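Side-chain contacts in nucleoporin nup120 (Schizosaccharomyces pombe, PDB 4GQ2), which serves as a structural component of the nuclear pore complex and may also act there as a docking partner for nuclear transport factors: residues A[106-111]-A[137-142]; A[76-81]-A[114-119]; A[729-734]-A[803-808]; A[683-688]-A[797-802]. All blocks are in the same frame, centred on the assembly; numbering follows the deposited sequence.

Contact 1 of 4, residues A[106-111]-A[137-142]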
loop_
_atom_site.group_PDB
_atom_site.type_symbol
_atom_site.label_atom_id
_atom_site.label_comp_id
_atom_site.label_asym_id
_atom_site.label_seq_id
_atom_site.Cartn_x
_atom_site.Cartn_y
_atom_site.Cartn_z
ATOM N N HIS A 106 -17.970 24.678 12.373
ATOM C CA HIS A 106 -17.702 25.998 11.802
ATOM C C HIS A 106 -18.169 27.072 12.732
ATOM O O HIS A 106 -19.203 26.927 13.398
ATOM C CB HIS A 106 -18.390 26.179 10.455
ATOM C CG HIS A 106 -18.038 25.125 9.442
ATOM N ND1 HIS A 106 -17.090 25.314 8.502
ATOM C CD2 HIS A 106 -18.555 23.848 9.234
ATOM C CE1 HIS A 106 -17.001 24.213 7.732
ATOM N NE2 HIS A 106 -17.898 23.314 8.183
ATOM N N PHE A 107 -17.396 28.157 12.766
ATOM C CA PHE A 107 -17.640 29.303 13.629
ATOM C C PHE A 107 -17.720 30.566 12.780
ATOM O O PHE A 107 -17.168 30.593 11.676
ATOM C CB PHE A 107 -16.503 29.441 14.642
ATOM C CG PHE A 107 -16.499 28.376 15.698
ATOM C CD1 PHE A 107 -15.894 27.144 15.463
ATOM C CD2 PHE A 107 -17.095 28.606 16.936
ATOM C CE1 PHE A 107 -15.888 26.164 16.441
ATOM C CE2 PHE A 107 -17.094 27.625 17.919
ATOM C CZ PHE A 107 -16.491 26.403 17.670
ATOM N N PRO A 108 -18.414 31.612 13.283
ATOM C CA PRO A 108 -18.499 32.892 12.568
ATOM C C PRO A 108 -17.218 33.703 12.716
ATOM O O PRO A 108 -16.994 34.655 11.962
ATOM C CB PRO A 108 -19.658 33.622 13.265
ATOM C CG PRO A 108 -20.259 32.655 14.229
ATOM C CD PRO A 108 -19.206 31.634 14.525
ATOM N N SER A 109 -16.400 33.322 13.696
ATOM C CA SER A 109 -15.100 33.936 13.948
ATOM C C SER A 109 -14.104 32.871 14.409
ATOM O O SER A 109 -14.506 31.864 14.993
ATOM C CB SER A 109 -15.245 35.020 15.014
ATOM O OG SER A 109 -14.003 35.320 15.617
ATOM N N ASN A 110 -12.813 33.104 14.153
ATOM C CA ASN A 110 -11.752 32.167 14.520
ATOM C C ASN A 110 -11.695 31.869 16.015
ATOM O O ASN A 110 -11.674 32.788 16.830
ATOM C CB ASN A 110 -10.380 32.682 14.051
ATOM C CG ASN A 110 -10.075 32.328 12.599
ATOM O OD1 ASN A 110 -10.479 31.279 12.102
ATOM N ND2 ASN A 110 -9.348 33.203 11.917
ATOM N N VAL A 111 -11.671 30.585 16.374
ATOM C CA VAL A 111 -11.405 30.193 17.753
ATOM C C VAL A 111 -10.033 30.747 18.131
ATOM O O VAL A 111 -9.091 30.665 17.348
ATOM C CB VAL A 111 -11.432 28.662 17.941
ATOM C CG1 VAL A 111 -11.195 28.297 19.398
ATOM C CG2 VAL A 111 -12.759 28.081 17.467
ATOM N N VAL A 137 -17.285 35.451 21.688
ATOM C CA VAL A 137 -18.446 34.630 22.042
ATOM C C VAL A 137 -17.970 33.325 22.698
ATOM O O VAL A 137 -17.043 32.689 22.210
ATOM C CB VAL A 137 -19.317 34.319 20.806
ATOM C CG1 VAL A 137 -20.541 33.512 21.200
ATOM C CG2 VAL A 137 -19.753 35.606 20.114
ATOM N N LEU A 138 -18.591 32.947 23.814
ATOM C CA LEU A 138 -18.300 31.675 24.472
ATOM C C LEU A 138 -19.303 30.613 24.032
ATOM O O LEU A 138 -20.518 30.793 24.155
ATOM C CB LEU A 138 -18.324 31.824 25.999
ATOM C CG LEU A 138 -18.399 30.537 26.838
ATOM C CD1 LEU A 138 -17.096 29.744 26.814
ATOM C CD2 LEU A 138 -18.787 30.853 28.272
ATOM N N TYR A 139 -18.786 29.501 23.521
ATOM C CA TYR A 139 -19.639 28.431 23.044
ATOM C C TYR A 139 -19.543 27.221 23.938
ATOM O O TYR A 139 -18.457 26.841 24.364
ATOM C CB TYR A 139 -19.285 28.055 21.619
ATOM C CG TYR A 139 -19.500 29.159 20.612
ATOM C CD1 TYR A 139 -20.747 29.345 20.007
ATOM C CD2 TYR A 139 -18.453 30.006 20.246
ATOM C CE1 TYR A 139 -20.945 30.351 19.069
ATOM C CE2 TYR A 139 -18.640 31.009 19.303
ATOM C CZ TYR A 139 -19.884 31.178 18.717
ATOM O OH TYR A 139 -20.065 32.179 17.784
ATOM N N TYR A 140 -20.696 26.623 24.219
ATOM C CA TYR A 140 -20.778 25.468 25.098
ATOM C C TYR A 140 -21.330 24.294 24.290
ATOM O O TYR A 140 -22.548 24.181 24.086
ATOM C CB TYR A 140 -21.663 25.799 26.305
ATOM C CG TYR A 140 -21.791 24.696 27.327
ATOM C CD1 TYR A 140 -20.839 24.530 28.329
ATOM C CD2 TYR A 140 -22.873 23.828 27.304
ATOM C CE1 TYR A 140 -20.963 23.527 29.277
ATOM C CE2 TYR A 140 -23.005 22.818 28.244
ATOM C CZ TYR A 140 -22.054 22.669 29.225
ATOM O OH TYR A 140 -22.208 21.655 30.148
ATOM N N ILE A 141 -20.418 23.437 23.827
ATOM C CA ILE A 141 -20.745 22.369 22.877
ATOM C C ILE A 141 -20.776 20.992 23.531
ATOM O O ILE A 141 -19.785 20.550 24.124
ATOM C CB ILE A 141 -19.767 22.353 21.679
ATOM C CG1 ILE A 141 -19.816 23.682 20.920
ATOM C CG2 ILE A 141 -20.093 21.208 20.726
ATOM C CD1 ILE A 141 -18.582 23.948 20.079
ATOM N N ARG A 142 -21.921 20.322 23.423
ATOM C CA ARG A 142 -22.078 18.959 23.929
ATOM C C ARG A 142 -21.804 17.934 22.829
ATOM O O ARG A 142 -22.435 17.963 21.776
ATOM C CB ARG A 142 -23.480 18.738 24.494
ATOM C CG ARG A 142 -23.685 19.185 25.933
ATOM C CD ARG A 142 -24.932 18.515 26.493
ATOM N NE ARG A 142 -25.551 19.239 27.604
ATOM C CZ ARG A 142 -26.352 20.294 27.468
ATOM N NH1 ARG A 142 -26.625 20.791 26.266
ATOM N NH2 ARG A 142 -26.872 20.865 28.542
#

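Contact 2 of 4, residues A[76-81]-A[114-119]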
loop_
_atom_site.group_PDB
_atom_site.type_symbol
_atom_site.label_atom_id
_atom_site.label_comp_id
_atom_site.label_asym_id
_atom_site.label_seq_id
_atom_site.Cartn_x
_atom_site.Cartn_y
_atom_site.Cartn_z
ATOM N N TRP A 76 -8.343 17.570 18.973
ATOM C CA TRP A 76 -8.927 18.775 18.404
ATOM C C TRP A 76 -7.879 19.601 17.744
ATOM O O TRP A 76 -6.722 19.610 18.163
ATOM C CB TRP A 76 -9.642 19.603 19.466
ATOM C CG TRP A 76 -8.763 20.061 20.610
ATOM C CD1 TRP A 76 -8.486 19.378 21.789
ATOM C CD2 TRP A 76 -8.035 21.333 20.731
ATOM N NE1 TRP A 76 -7.659 20.113 22.603
ATOM C CE2 TRP A 76 -7.351 21.293 22.034
ATOM C CE3 TRP A 76 -7.886 22.457 19.928
ATOM C CZ2 TRP A 76 -6.553 22.344 22.485
ATOM C CZ3 TRP A 76 -7.083 23.519 20.395
ATOM C CH2 TRP A 76 -6.431 23.461 21.639
ATOM N N SER A 77 -8.276 20.297 16.687
ATOM C CA SER A 77 -7.385 21.219 16.001
ATOM C C SER A 77 -8.221 22.419 15.574
ATOM O O SER A 77 -9.432 22.290 15.346
ATOM C CB SER A 77 -6.738 20.538 14.785
ATOM O OG SER A 77 -6.104 19.313 15.150
ATOM N N ILE A 78 -7.586 23.583 15.484
ATOM C CA ILE A 78 -8.267 24.790 15.019
ATOM C C ILE A 78 -7.506 25.466 13.876
ATOM O O ILE A 78 -6.278 25.532 13.888
ATOM C CB ILE A 78 -8.570 25.786 16.167
ATOM C CG1 ILE A 78 -7.288 26.190 16.920
ATOM C CG2 ILE A 78 -9.628 25.211 17.105
ATOM C CD1 ILE A 78 -7.525 27.224 18.009
ATOM N N PHE A 79 -8.255 25.966 12.899
ATOM C CA PHE A 79 -7.687 26.468 11.645
ATOM C C PHE A 79 -8.171 27.885 11.322
ATOM O O PHE A 79 -9.201 28.332 11.821
ATOM C CB PHE A 79 -8.019 25.501 10.492
ATOM C CG PHE A 79 -7.584 24.080 10.747
ATOM C CD1 PHE A 79 -8.404 23.201 11.450
ATOM C CD2 PHE A 79 -6.346 23.625 10.302
ATOM C CE1 PHE A 79 -7.998 21.893 11.696
ATOM C CE2 PHE A 79 -5.939 22.317 10.542
ATOM C CZ PHE A 79 -6.767 21.452 11.241
ATOM N N GLN A 80 -7.419 28.589 10.486
ATOM C CA GLN A 80 -7.763 29.957 10.115
ATOM C C GLN A 80 -8.915 30.053 9.107
ATOM O O GLN A 80 -9.209 31.129 8.592
ATOM C CB GLN A 80 -6.523 30.711 9.631
ATOM C CG GLN A 80 -5.618 31.158 10.768
ATOM C CD GLN A 80 -4.407 31.937 10.295
ATOM O OE1 GLN A 80 -3.657 31.483 9.427
ATOM N NE2 GLN A 80 -4.204 33.113 10.875
ATOM N N ASN A 81 -9.571 28.928 8.840
ATOM C CA ASN A 81 -10.803 28.934 8.065
ATOM C C ASN A 81 -12.034 28.863 8.978
ATOM O O ASN A 81 -13.107 28.430 8.557
ATOM C CB ASN A 81 -10.806 27.810 7.021
ATOM C CG ASN A 81 -10.818 26.419 7.641
ATOM O OD1 ASN A 81 -10.735 26.260 8.859
ATOM N ND2 ASN A 81 -10.924 25.403 6.796
ATOM N N ASP A 114 -5.437 28.846 22.623
ATOM C CA ASP A 114 -5.751 28.508 24.016
ATOM C C ASP A 114 -7.236 28.703 24.307
ATOM O O ASP A 114 -7.638 28.812 25.467
ATOM C CB ASP A 114 -4.903 29.337 24.989
ATOM C CG ASP A 114 -3.429 29.260 24.679
ATOM O OD1 ASP A 114 -2.816 28.218 24.964
ATOM O OD2 ASP A 114 -2.881 30.240 24.145
ATOM N N GLY A 115 -8.039 28.738 23.243
ATOM C CA GLY A 115 -9.470 28.988 23.349
ATOM C C GLY A 115 -10.364 27.763 23.288
ATOM O O GLY A 115 -11.556 27.890 23.024
ATOM N N VAL A 116 -9.798 26.583 23.545
ATOM C CA VAL A 116 -10.568 25.340 23.555
ATOM C C VAL A 116 -10.302 24.595 24.863
ATOM O O VAL A 116 -9.156 24.343 25.219
ATOM C CB VAL A 116 -10.219 24.427 22.349
ATOM C CG1 VAL A 116 -11.074 23.169 22.358
ATOM C CG2 VAL A 116 -10.393 25.161 21.023
ATOM N N ALA A 117 -11.369 24.250 25.574
ATOM C CA ALA A 117 -11.254 23.563 26.847
ATOM C C ALA A 117 -12.312 22.475 26.932
ATOM O O ALA A 117 -13.439 22.654 26.470
ATOM C CB ALA A 117 -11.403 24.551 27.997
ATOM N N PHE A 118 -11.940 21.353 27.532
ATOM C CA PHE A 118 -12.802 20.184 27.599
ATOM C C PHE A 118 -13.200 19.847 29.031
ATOM O O PHE A 118 -12.455 20.120 29.979
ATOM C CB PHE A 118 -12.076 18.980 27.002
ATOM C CG PHE A 118 -12.095 18.928 25.500
ATOM C CD1 PHE A 118 -11.329 19.806 24.744
ATOM C CD2 PHE A 118 -12.856 17.965 24.840
ATOM C CE1 PHE A 118 -11.344 19.742 23.359
ATOM C CE2 PHE A 118 -12.870 17.895 23.454
ATOM C CZ PHE A 118 -12.114 18.788 22.714
ATOM N N SER A 119 -14.375 19.246 29.178
ATOM C CA SER A 119 -14.812 18.685 30.454
ATOM C C SER A 119 -15.753 17.505 30.217
ATOM O O SER A 119 -16.425 17.433 29.187
ATOM C CB SER A 119 -15.496 19.749 31.313
ATOM O OG SER A 119 -15.602 19.311 32.658
#

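Contact 3 of 4, residues A[729-734]-A[803-808]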
loop_
_atom_site.group_PDB
_atom_site.type_symbol
_atom_site.label_atom_id
_atom_site.label_comp_id
_atom_site.label_asym_id
_atom_site.label_seq_id
_atom_site.Cartn_x
_atom_site.Cartn_y
_atom_site.Cartn_z
ATOM N N TRP A 729 13.179 -12.918 4.483
ATOM C CA TRP A 729 13.023 -12.001 3.362
ATOM C C TRP A 729 11.654 -12.113 2.780
ATOM O O TRP A 729 10.999 -11.100 2.543
ATOM C CB TRP A 729 14.070 -12.243 2.279
ATOM C CG TRP A 729 14.045 -11.150 1.248
ATOM C CD1 TRP A 729 14.745 -9.945 1.271
ATOM C CD2 TRP A 729 13.235 -11.103 0.018
ATOM N NE1 TRP A 729 14.440 -9.177 0.165
ATOM C CE2 TRP A 729 13.537 -9.810 -0.625
ATOM C CE3 TRP A 729 12.313 -11.963 -0.586
ATOM C CZ2 TRP A 729 12.936 -9.420 -1.824
ATOM C CZ3 TRP A 729 11.719 -11.562 -1.797
ATOM C CH2 TRP A 729 12.025 -10.320 -2.397
ATOM N N ARG A 730 11.208 -13.349 2.563
ATOM C CA ARG A 730 9.911 -13.611 1.954
ATOM C C ARG A 730 8.789 -12.962 2.737
ATOM O O ARG A 730 8.003 -12.216 2.173
ATOM C CB ARG A 730 9.650 -15.114 1.831
ATOM C CG ARG A 730 8.343 -15.432 1.134
ATOM C CD ARG A 730 8.180 -16.925 0.909
ATOM N NE ARG A 730 7.576 -17.529 2.079
ATOM C CZ ARG A 730 6.322 -17.947 2.169
ATOM N NH1 ARG A 730 5.494 -17.881 1.139
ATOM N NH2 ARG A 730 5.912 -18.457 3.312
ATOM N N LEU A 731 8.726 -13.245 4.035
ATOM C CA LEU A 731 7.615 -12.797 4.864
ATOM C C LEU A 731 7.628 -11.298 5.015
ATOM O O LEU A 731 6.585 -10.650 4.957
ATOM C CB LEU A 731 7.646 -13.474 6.234
ATOM C CG LEU A 731 7.404 -14.988 6.220
ATOM C CD1 LEU A 731 7.176 -15.494 7.633
ATOM C CD2 LEU A 731 6.212 -15.343 5.342
ATOM N N VAL A 732 8.823 -10.751 5.186
ATOM C CA VAL A 732 9.003 -9.313 5.293
ATOM C C VAL A 732 8.587 -8.592 3.999
ATOM O O VAL A 732 7.795 -7.648 4.043
ATOM C CB VAL A 732 10.449 -8.982 5.735
ATOM C CG1 VAL A 732 10.778 -7.521 5.495
ATOM C CG2 VAL A 732 10.635 -9.343 7.210
ATOM N N SER A 733 9.091 -9.057 2.857
ATOM C CA SER A 733 8.774 -8.449 1.558
ATOM C C SER A 733 7.305 -8.616 1.207
ATOM O O SER A 733 6.697 -7.716 0.644
ATOM C CB SER A 733 9.665 -9.012 0.441
ATOM O OG SER A 733 11.041 -8.812 0.745
ATOM N N PHE A 734 6.738 -9.767 1.550
ATOM C CA PHE A 734 5.299 -9.979 1.441
ATOM C C PHE A 734 4.505 -8.887 2.177
ATOM O O PHE A 734 3.671 -8.193 1.578
ATOM C CB PHE A 734 4.949 -11.384 1.934
ATOM C CG PHE A 734 3.493 -11.595 2.217
ATOM C CD1 PHE A 734 2.583 -11.734 1.180
ATOM C CD2 PHE A 734 3.039 -11.709 3.536
ATOM C CE1 PHE A 734 1.236 -11.951 1.445
ATOM C CE2 PHE A 734 1.696 -11.919 3.807
ATOM C CZ PHE A 734 0.792 -12.037 2.760
ATOM N N PHE A 803 8.629 -13.736 12.760
ATOM C CA PHE A 803 9.939 -14.369 12.917
ATOM C C PHE A 803 10.002 -15.676 13.712
ATOM O O PHE A 803 10.942 -16.448 13.525
ATOM C CB PHE A 803 10.957 -13.371 13.471
ATOM C CG PHE A 803 11.219 -12.206 12.559
ATOM C CD1 PHE A 803 12.002 -12.357 11.414
ATOM C CD2 PHE A 803 10.689 -10.953 12.848
ATOM C CE1 PHE A 803 12.248 -11.283 10.579
ATOM C CE2 PHE A 803 10.922 -9.875 12.007
ATOM C CZ PHE A 803 11.707 -10.039 10.876
ATOM N N ILE A 804 9.050 -15.923 14.607
ATOM C CA ILE A 804 9.158 -17.122 15.448
ATOM C C ILE A 804 8.523 -18.317 14.757
ATOM O O ILE A 804 7.318 -18.345 14.514
ATOM C CB ILE A 804 8.746 -16.904 16.936
ATOM C CG1 ILE A 804 7.225 -16.807 17.122
ATOM C CG2 ILE A 804 9.490 -15.704 17.529
ATOM C CD1 ILE A 804 6.588 -18.069 17.669
ATOM N N ARG A 805 9.369 -19.290 14.429
ATOM C CA ARG A 805 9.048 -20.326 13.449
ATOM C C ARG A 805 9.134 -21.746 14.008
ATOM O O ARG A 805 9.706 -21.971 15.078
ATOM C CB ARG A 805 9.990 -20.202 12.245
ATOM C CG ARG A 805 10.226 -18.778 11.758
ATOM C CD ARG A 805 11.024 -18.740 10.463
ATOM N NE ARG A 805 10.480 -19.682 9.492
ATOM C CZ ARG A 805 9.369 -19.485 8.788
ATOM N NH1 ARG A 805 8.672 -18.362 8.923
ATOM N NH2 ARG A 805 8.958 -20.417 7.941
ATOM N N ASP A 806 8.558 -22.695 13.264
ATOM C CA ASP A 806 8.604 -24.135 13.577
ATOM C C ASP A 806 7.944 -24.983 12.479
ATOM O O ASP A 806 7.240 -24.453 11.612
ATOM C CB ASP A 806 7.971 -24.436 14.948
ATOM C CG ASP A 806 6.660 -23.700 15.164
ATOM O OD1 ASP A 806 5.670 -24.029 14.480
ATOM O OD2 ASP A 806 6.621 -22.796 16.025
ATOM N N ASP A 807 8.180 -26.295 12.527
ATOM C CA ASP A 807 7.601 -27.252 11.573
ATOM C C ASP A 807 6.072 -27.249 11.639
ATOM O O ASP A 807 5.389 -27.276 10.611
ATOM C CB ASP A 807 8.104 -28.680 11.851
ATOM C CG ASP A 807 9.545 -28.724 12.354
ATOM O OD1 ASP A 807 10.452 -28.232 11.647
ATOM O OD2 ASP A 807 9.770 -29.273 13.455
ATOM N N THR A 808 5.559 -27.207 12.866
ATOM C CA THR A 808 4.133 -27.354 13.164
ATOM C C THR A 808 3.250 -26.199 12.681
ATOM O O THR A 808 2.084 -26.411 12.343
ATOM C CB THR A 808 3.889 -27.623 14.674
ATOM O OG1 THR A 808 2.618 -27.094 15.068
ATOM C CG2 THR A 808 4.978 -26.989 15.546
#

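Contact 4 of 4, residues A[683-688]-A[797-802]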
loop_
_atom_site.group_PDB
_atom_site.type_symbol
_atom_site.label_atom_id
_atom_site.label_comp_id
_atom_site.label_asym_id
_atom_site.label_seq_id
_atom_site.Cartn_x
_atom_site.Cartn_y
_atom_site.Cartn_z
ATOM N N ASP A 683 5.474 -0.912 8.784
ATOM C CA ASP A 683 6.045 -0.560 7.487
ATOM C C ASP A 683 7.475 -0.053 7.686
ATOM O O ASP A 683 8.405 -0.457 6.983
ATOM C CB ASP A 683 5.178 0.511 6.813
ATOM C CG ASP A 683 5.755 0.995 5.498
ATOM O OD1 ASP A 683 5.564 0.312 4.476
ATOM O OD2 ASP A 683 6.400 2.063 5.482
ATOM N N SER A 684 7.634 0.823 8.674
ATOM C CA SER A 684 8.918 1.434 8.978
ATOM C C SER A 684 9.935 0.413 9.521
ATOM O O SER A 684 11.101 0.435 9.149
ATOM C CB SER A 684 8.704 2.601 9.945
ATOM O OG SER A 684 9.939 3.106 10.390
ATOM N N ILE A 685 9.487 -0.488 10.390
ATOM C CA ILE A 685 10.350 -1.552 10.912
ATOM C C ILE A 685 10.716 -2.569 9.823
ATOM O O ILE A 685 11.885 -2.946 9.678
ATOM C CB ILE A 685 9.715 -2.275 12.128
ATOM C CG1 ILE A 685 9.413 -1.294 13.269
ATOM C CG2 ILE A 685 10.619 -3.394 12.630
ATOM C CD1 ILE A 685 10.512 -0.295 13.535
ATOM N N LEU A 686 9.717 -2.993 9.051
ATOM C CA LEU A 686 9.910 -3.992 7.993
ATOM C C LEU A 686 10.884 -3.578 6.896
ATOM O O LEU A 686 11.556 -4.431 6.332
ATOM C CB LEU A 686 8.574 -4.421 7.384
ATOM C CG LEU A 686 7.608 -5.186 8.298
ATOM C CD1 LEU A 686 6.256 -5.294 7.639
ATOM C CD2 LEU A 686 8.112 -6.568 8.666
ATOM N N LYS A 687 10.987 -2.303 6.653
ATOM C CA LYS A 687 11.912 -1.816 5.686
ATOM C C LYS A 687 13.329 -1.966 6.138
ATOM O O LYS A 687 14.178 -2.276 5.384
ATOM C CB LYS A 687 11.653 -0.367 5.405
ATOM C CG LYS A 687 10.740 -0.120 4.257
ATOM C CD LYS A 687 10.222 1.280 4.350
ATOM C CE LYS A 687 9.754 1.767 3.014
ATOM N NZ LYS A 687 8.523 2.563 3.167
ATOM N N LYS A 688 13.567 -1.722 7.396
ATOM C CA LYS A 688 14.883 -1.912 7.997
ATOM C C LYS A 688 15.222 -3.399 8.090
ATOM O O LYS A 688 16.336 -3.801 7.786
ATOM C CB LYS A 688 14.983 -1.194 9.343
ATOM C CG LYS A 688 14.625 0.282 9.245
ATOM C CD LYS A 688 15.131 1.091 10.429
ATOM C CE LYS A 688 14.947 2.587 10.210
ATOM N NZ LYS A 688 13.555 3.009 10.536
ATOM N N SER A 797 3.826 -8.273 18.953
ATOM C CA SER A 797 3.154 -9.531 18.613
ATOM C C SER A 797 3.232 -9.828 17.119
ATOM O O SER A 797 3.538 -10.959 16.727
ATOM C CB SER A 797 1.695 -9.512 19.070
ATOM O OG SER A 797 1.610 -9.216 20.452
ATOM N N SER A 798 2.956 -8.806 16.299
ATOM C CA SER A 798 3.038 -8.914 14.835
ATOM C C SER A 798 4.426 -9.333 14.394
ATOM O O SER A 798 4.567 -10.226 13.562
ATOM C CB SER A 798 2.667 -7.591 14.168
ATOM O OG SER A 798 1.367 -7.177 14.549
ATOM N N LEU A 799 5.447 -8.690 14.960
ATOM C CA LEU A 799 6.838 -9.051 14.680
ATOM C C LEU A 799 7.136 -10.491 15.085
ATOM O O LEU A 799 7.803 -11.216 14.352
ATOM C CB LEU A 799 7.820 -8.088 15.368
ATOM C CG LEU A 799 7.798 -6.642 14.868
ATOM C CD1 LEU A 799 8.795 -5.797 15.639
ATOM C CD2 LEU A 799 8.067 -6.562 13.369
ATOM N N SER A 800 6.628 -10.897 16.246
ATOM C CA SER A 800 6.776 -12.271 16.718
ATOM C C SER A 800 6.182 -13.255 15.717
ATOM O O SER A 800 6.828 -14.238 15.355
ATOM C CB SER A 800 6.130 -12.448 18.095
ATOM O OG SER A 800 6.328 -13.764 18.579
ATOM N N ALA A 801 4.969 -12.971 15.247
ATOM C CA ALA A 801 4.312 -13.815 14.243
ATOM C C ALA A 801 5.112 -13.934 12.947
ATOM O O ALA A 801 4.965 -14.911 12.203
ATOM C CB ALA A 801 2.910 -13.305 13.949
ATOM N N ILE A 802 5.954 -12.941 12.679
ATOM C CA ILE A 802 6.749 -12.924 11.457
ATOM C C ILE A 802 7.972 -13.811 11.606
ATOM O O ILE A 802 8.317 -14.550 10.687
ATOM C CB ILE A 802 7.188 -11.487 11.065
ATOM C CG1 ILE A 802 5.970 -10.626 10.715
ATOM C CG2 ILE A 802 8.169 -11.518 9.897
ATOM C CD1 ILE A 802 6.230 -9.131 10.754
#

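Contact 1 of 4, residues A[106-111]-A[137-142]
Phe107 and Tyr139 form an edge-to-face aromatic pair: the CD2-CE2 edge of the phenylalanine points at a face of the tyrosine, with the planes at 75° and the ring centroids 5.2 Å apart. The closest atoms, Phe107 CE2 and Tyr139 CD2, are 3.6 Å apart, so the weakly positive C-H rim of one ring meets the electron-rich face of the other. Tyr139 turns CG anti to its carbonyl carbon (chi1 -63°), and its ring extends from the strand toward the 106-111 loop. Thr133 of strand 126-133 touches both rings, and Cys160 and Cys162 of strand 160-163 touch Tyr139.

The setting is the beta-propeller domain, where the loop after strand 101-106 of one sheet packs on strand 138-143 of the next.

Van der Waals contacts flank the pair. Phe107 CZ reaches Ile141 CD1 at 4.0 Å; Ile141, two residues beyond Tyr139, offers its methyl from the same face of the strand. Pro108, its ring fixed to the backbone, packs against the hydroxyl end of the tyrosine, with Pro108 CD 3.4 Å from Tyr139 OH. A serine in place of Tyr139 would probably leave the Phe107 edge without an aromatic face and open a gap beside Pro108.

Contact 2 of 4, residues A[76-81]-A[114-119]
Val116 sits over the indole of Trp76, its CB 3.8 Å from the centroid of the six-membered ring and only 10° off the ring normal, a CH-pi contact made squarely over the face. The two valine methyls spread across the same surface: CG1 lies near Trp76 CD2, at the junction of the two rings, while CG2 comes within 3.7 Å of Trp76 CZ3. A branched residue suits this place because both of its arms can rest on the broad indole. At the five-membered end Phe118 takes over. Its CE1 approaches Trp76 CD1 to 3.3 Å, and the two ring planes, tilted by 29°, are slid so far apart that they scarcely overlap.

Ile78, two residues along from Trp76 and on the same face of its strand, adds a flank: its CG2 meets Val116 CG2 at 4.0 Å. Trp76 places CG between its backbone N and carbonyl carbon (chi1 59°), which swings the indole across the gap between the strands. With an alanine in place of Trp76, Val116 and Phe118 would probably lose the aromatic surface they pack on, and a gap would open between the strands.

Further out, Leu84 of strand 83-88 and Asp59 of strand 59-64 touch Trp76, Ile129 lies against Val116, and the ring of Tyr63 meets that of Phe118. The strand segments 76-79 and 115-119 run nearly antiparallel, yet their axes come no nearer than 9.2 Å, so side chains rather than backbone bonds join them. Such face packing between neighbouring sheets is the way adjacent blades of a beta-propeller are held together.

Contact 3 of 4, residues A[729-734]-A[803-808]
Val732 and Phe803 make the buried half of this contact. Val732 CG2 lies 3.9 Å from Phe803 CZ, the far end of a ring that reaches across from the last turn of helix 790-803. With CG lying beside its backbone N (chi1 -63°), Phe803 carries its ring back toward helix 719-739 although its CB does not point there. Leu686 and Gln690 of helix 672-703 also touch Val732, while the ring of Phe689 meets that of Phe803, which also touches Phe660. A compact branched residue fits Val732's place between helices, and a large flat one lets Phe803 span the distance to it.

The other half is looser. Ile804 leaves helical geometry, and the chain runs on as a loop in which Arg805 is exposed and poorly ordered. Its side chain bends at chi3 (48°), and the edge of the guanidinium comes near Leu731, with Leu731 CD1 3.5 Å from Arg805 NH1. Given the disorder, this approach deserves little weight. Arg730, one residue before Leu731, is held differently, by salt bridges to Glu727 and Asp811; its NH2 remains 5.9 Å from Arg805 NH2, so the like charges do not touch.

The result is helix packing in the alpha-helical part of the protein, where the end of helix 790-803 meets the middle of helix 719-739, apolar at Val732 and Phe803 and bordered by an exposed, arginine-bearing loop.

Contact 4 of 4, residues A[683-688]-A[797-802]
Leu686 and Ile802 meet through their terminal methyls, Leu686 CD2 lying 3.8 Å from Ile802 CD1. In Leu686 a chi1 of -66° points CG away from the carbonyl carbon, and chi2 is extended at 169°, a common helical leucine conformation that brings the end of the side chain across, although its CB does not point at the other helix. Ile802 starts with CB directed at helix 672-703, and an extended chi2 of 161° sends CD1 further out toward Leu686.

The second pair uses a different branch. Ile685 aims its CB across the interface, but the CG1-CD1 arm leads away, and the side chain also touches Tyr547 and Ile549; the short CG2 branch is left to touch Leu799 CD2 at 4.1 Å. These two side chains cross at about a right angle. Beta-branched isoleucine probably suits this place because its two arms can face different neighbours, whereas the forked end of Leu799 reaches over from a CB directed elsewhere.

Phe660 lies beside Leu799. Away from the interface, Lys687 forms a salt bridge with Asp683 one turn earlier. Segment 683-688 belongs to the Nup120 helical domain, and here helices 672-703, 790-803 and 719-739 pack together through aliphatic side chains, Leu735 of the last touching both Leu686 and Ile802.

The four contacts fall into two groups. Contacts 1 and 2 lie in the beta-propeller, their centres 9 Å apart, and they interlock along the chain because their segments alternate; Val111 CG1 of contact 1 packs on Val116 CG2 of contact 2 at 3.6 Å. Contacts 3 and 4 share the helical region, with centres 11 Å apart and segments that also alternate: Val732 CG1 comes within 3.3 Å of Leu686 O, and helix 790-803 contributes to both. Between the groups there is no touch. The nearest atoms of contacts 2 and 4 are about 23 Å apart, while contacts 1 and 3 have centres about 53 Å apart, on opposite sides of the chain's centre.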